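Local coordinates for sensor protein (Shewanella oneidensis, PDB 3LIC), which is a putative transmembrane histidine kinase whose extracellular PDC-fold domain probably senses a signal for a two-component system, at residues L183-D188 with L252-V257. Residues are numbered along the deposited sequence; the frame is centred on the assembly and turned at random.
Sequences LVVLDD and LKWRVV
Val184 and Leu186 pair with Val257 and Arg255 as antiparallel hydrogen-bonded pairs, the strand axes 4.7 Å apart at closest approach. Val257 N to Val184 O is the shortest of the four backbone bonds, at 2.7 Å. Val185 and Val256 form the non-hydrogen-bonded pair between them. Their side chains point to the face of the sheet covered by Leu25 of the long helix 2-46. On that face Leu183 CD1 meets Val256 CG1 at 3.9 Å. Val184, Leu186, Arg255 and Val257 point to the other face. There the CB atoms of Val184 and Val257 lie 4.0 Å apart, and Trp209 touches Val184 and Leu186. The two strands are neighbours in the five-stranded antiparallel sheet of the second, probably membrane-proximal, half of this PDC-fold sensor domain. Beyond Leu186 the chain turns, and Asp187 OD1 accepts bonds from the backbone N atoms of Gln189 and Arg191. Asp187 CA sits over one face of the Trp254 indole, a CH-pi contact 3.9 Å from the five-membered ring centroid. Arg255 bends at chi2 (72°) and chi3 (48°), which folds its guanidinium back to the turn. Arg255 NH2 donates to Asp187 O at 3.0 Å, within the guanidinium plane, and NH1 makes a hydrogen bond to Leu224 O. A leucine in place of Arg255 would probably leave Asp187 O and Leu224 O without their guanidinium donors and the turn less firmly tied to the sheet.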
ATOM      1  N   LEU A 183      -5.284  10.998  -8.481  1.00 19.62           N
ATOM      2  CA  LEU A 183      -4.129  10.259  -7.994  1.00 19.06           C
ATOM      3  C   LEU A 183      -4.150   8.883  -8.566  1.00 18.94           C
ATOM      4  O   LEU A 183      -5.204   8.201  -8.492  1.00 17.69           O
ATOM      5  CB  LEU A 183      -4.150  10.152  -6.445  1.00 18.62           C
ATOM      6  CG  LEU A 183      -3.117   9.270  -5.753  1.00 18.60           C
ATOM      7  CD1 LEU A 183      -1.738   9.881  -6.069  1.00 20.42           C
ATOM      8  CD2 LEU A 183      -3.296   9.193  -4.155  1.00 13.34           C
ATOM      9  N   VAL A 184      -3.016   8.457  -9.136  1.00 16.57           N
ATOM     10  CA  VAL A 184      -2.822   7.043  -9.342  1.00 16.99           C
ATOM     11  C   VAL A 184      -1.473   6.673  -8.701  1.00 16.83           C
ATOM     12  O   VAL A 184      -0.530   7.459  -8.726  1.00 16.86           O
ATOM     13  CB  VAL A 184      -2.845   6.660 -10.867  1.00 17.96           C
ATOM     14  CG1 VAL A 184      -2.342   5.223 -11.102  1.00 16.59           C
ATOM     15  CG2 VAL A 184      -4.195   6.781 -11.383  1.00 17.98           C
ATOM     16  N   VAL A 185      -1.400   5.500  -8.093  1.00 16.79           N
ATOM     17  CA  VAL A 185      -0.139   4.967  -7.587  1.00 17.38           C
ATOM     18  C   VAL A 185       0.062   3.613  -8.245  1.00 17.44           C
ATOM     19  O   VAL A 185      -0.865   2.794  -8.320  1.00 19.75           O
ATOM     20  CB  VAL A 185      -0.120   4.782  -6.034  1.00 17.52           C
ATOM     21  CG1 VAL A 185       1.302   4.331  -5.585  1.00 17.22           C
ATOM     22  CG2 VAL A 185      -0.468   6.059  -5.299  1.00 16.01           C
ATOM     23  N   LEU A 186       1.248   3.386  -8.752  1.00 17.40           N
ATOM     24  CA  LEU A 186       1.562   2.140  -9.436  1.00 17.55           C
ATOM     25  C   LEU A 186       2.742   1.547  -8.676  1.00 17.50           C
ATOM     26  O   LEU A 186       3.562   2.289  -8.191  1.00 17.08           O
ATOM     27  CB  LEU A 186       2.028   2.479 -10.835  1.00 17.56           C
ATOM     28  CG  LEU A 186       1.051   3.174 -11.758  1.00 18.64           C
ATOM     29  CD1 LEU A 186       1.799   3.500 -13.109  1.00 15.58           C
ATOM     30  CD2 LEU A 186      -0.127   2.198 -11.977  1.00 19.63           C
ATOM     31  N   ASP A 187       2.815   0.232  -8.534  1.00 18.99           N
ATOM     32  CA  ASP A 187       3.995  -0.376  -8.004  1.00 21.64           C
ATOM     33  C   ASP A 187       5.146  -0.345  -9.069  1.00 23.27           C
ATOM     34  O   ASP A 187       5.030   0.277 -10.100  1.00 22.56           O
ATOM     35  CB  ASP A 187       3.704  -1.792  -7.530  1.00 20.97           C
ATOM     36  CG  ASP A 187       3.529  -2.770  -8.665  1.00 23.61           C
ATOM     37  OD1 ASP A 187       3.790  -2.457  -9.837  1.00 26.15           O
ATOM     38  OD2 ASP A 187       3.105  -3.905  -8.387  1.00 25.83           O
ATOM     39  N   ASP A 188       6.251  -1.014  -8.788  1.00 25.60           N
ATOM     40  CA  ASP A 188       7.432  -0.959  -9.651  1.00 28.07           C
ATOM     41  C   ASP A 188       7.183  -1.746 -10.934  1.00 29.41           C
ATOM     42  O   ASP A 188       7.892  -1.551 -11.923  1.00 29.45           O
ATOM     43  CB  ASP A 188       8.643  -1.548  -8.938  1.00 28.62           C
ATOM     44  CG  ASP A 188       8.342  -2.900  -8.343  1.00 30.64           C
ATOM     45  OD1 ASP A 188       7.423  -2.994  -7.498  1.00 32.92           O
ATOM     46  OD2 ASP A 188       8.978  -3.879  -8.745  1.00 32.99           O
ATOM     47  N   LEU A 252      11.903   1.813  -3.883  1.00 24.21           N
ATOM     48  CA  LEU A 252      10.801   0.951  -4.226  1.00 23.40           C
ATOM     49  C   LEU A 252      10.450   1.051  -5.695  1.00 22.40           C
ATOM     50  O   LEU A 252      10.083   0.054  -6.318  1.00 23.11           O
ATOM     51  CB  LEU A 252       9.581   1.304  -3.349  1.00 24.06           C
ATOM     52  CG  LEU A 252       9.715   0.984  -1.852  1.00 24.02           C
ATOM     53  CD1 LEU A 252       8.760   1.873  -1.119  1.00 24.04           C
ATOM     54  CD2 LEU A 252       9.473  -0.522  -1.496  1.00 20.24           C
ATOM     55  N   LYS A 253      10.570   2.252  -6.251  1.00 22.91           N
ATOM     56  CA  LYS A 253      10.339   2.480  -7.674  1.00 23.02           C
ATOM     57  C   LYS A 253       8.868   2.354  -7.950  1.00 22.45           C
ATOM     58  O   LYS A 253       8.447   2.121  -9.080  1.00 22.15           O
ATOM     59  CB  LYS A 253      11.114   1.454  -8.497  1.00 24.25           C
ATOM     60  CG  LYS A 253      12.583   1.769  -8.491  1.00 28.31           C
ATOM     61  CD  LYS A 253      13.345   0.489  -8.319  1.00 36.37           C
ATOM     62  CE  LYS A 253      14.757   0.705  -8.799  1.00 39.57           C
ATOM     63  NZ  LYS A 253      14.579   1.409 -10.112  1.00 44.48           N
ATOM     64  N   TRP A 254       8.060   2.473  -6.906  1.00 21.62           N
ATOM     65  CA  TRP A 254       6.679   2.766  -7.179  1.00 20.93           C
ATOM     66  C   TRP A 254       6.622   4.159  -7.830  1.00 21.11           C
ATOM     67  O   TRP A 254       7.586   4.978  -7.664  1.00 19.08           O
ATOM     68  CB  TRP A 254       5.859   2.751  -5.901  1.00 20.00           C
ATOM     69  CG  TRP A 254       5.847   1.438  -5.216  1.00 19.85           C
ATOM     70  CD1 TRP A 254       6.676   0.351  -5.449  1.00 18.82           C
ATOM     71  CD2 TRP A 254       4.989   1.061  -4.124  1.00 16.78           C
ATOM     72  NE1 TRP A 254       6.350  -0.665  -4.579  1.00 17.77           N
ATOM     73  CE2 TRP A 254       5.327  -0.251  -3.761  1.00 18.01           C
ATOM     74  CE3 TRP A 254       3.941   1.700  -3.461  1.00 19.25           C
ATOM     75  CZ2 TRP A 254       4.691  -0.917  -2.731  1.00 22.34           C
ATOM     76  CZ3 TRP A 254       3.306   1.035  -2.446  1.00 21.57           C
ATOM     77  CH2 TRP A 254       3.688  -0.253  -2.082  1.00 23.25           C
ATOM     78  N   ARG A 255       5.505   4.382  -8.561  1.00 20.48           N
ATOM     79  CA  ARG A 255       5.152   5.662  -9.183  1.00 21.11           C
ATOM     80  C   ARG A 255       3.911   6.374  -8.598  1.00 20.78           C
ATOM     81  O   ARG A 255       2.885   5.758  -8.302  1.00 20.95           O
ATOM     82  CB  ARG A 255       4.905   5.488 -10.676  1.00 21.42           C
ATOM     83  CG  ARG A 255       6.133   5.758 -11.581  1.00 23.43           C
ATOM     84  CD  ARG A 255       7.168   4.661 -11.479  1.00 25.84           C
ATOM     85  NE  ARG A 255       6.617   3.305 -11.594  1.00 26.50           N
ATOM     86  CZ  ARG A 255       6.306   2.699 -12.735  1.00 28.29           C
ATOM     87  NH1 ARG A 255       6.441   3.332 -13.887  1.00 26.27           N
ATOM     88  NH2 ARG A 255       5.828   1.452 -12.710  1.00 26.97           N
ATOM     89  N   VAL A 256       3.980   7.693  -8.519  1.00 20.36           N
ATOM     90  CA  VAL A 256       2.819   8.450  -8.177  1.00 19.25           C
ATOM     91  C   VAL A 256       2.518   9.205  -9.418  1.00 19.45           C
ATOM     92  O   VAL A 256       3.422   9.812  -9.993  1.00 19.51           O
ATOM     93  CB  VAL A 256       3.131   9.426  -7.055  1.00 19.90           C
ATOM     94  CG1 VAL A 256       2.029  10.476  -6.938  1.00 16.55           C
ATOM     95  CG2 VAL A 256       3.284   8.628  -5.727  1.00 19.78           C
ATOM     96  N   VAL A 257       1.268   9.142  -9.858  1.00 19.10           N
ATOM     97  CA  VAL A 257       0.831   9.912 -11.013  1.00 19.83           C
ATOM     98  C   VAL A 257      -0.195  10.960 -10.579  1.00 20.20           C
ATOM     99  O   VAL A 257      -1.205  10.612  -9.986  1.00 19.91           O
ATOM    100  CB  VAL A 257       0.141   9.000 -12.044  1.00 20.03           C
ATOM    101  CG1 VAL A 257      -0.262   9.811 -13.311  1.00 20.97           C
ATOM    102  CG2 VAL A 257       1.032   7.796 -12.378  1.00 20.05           C
TER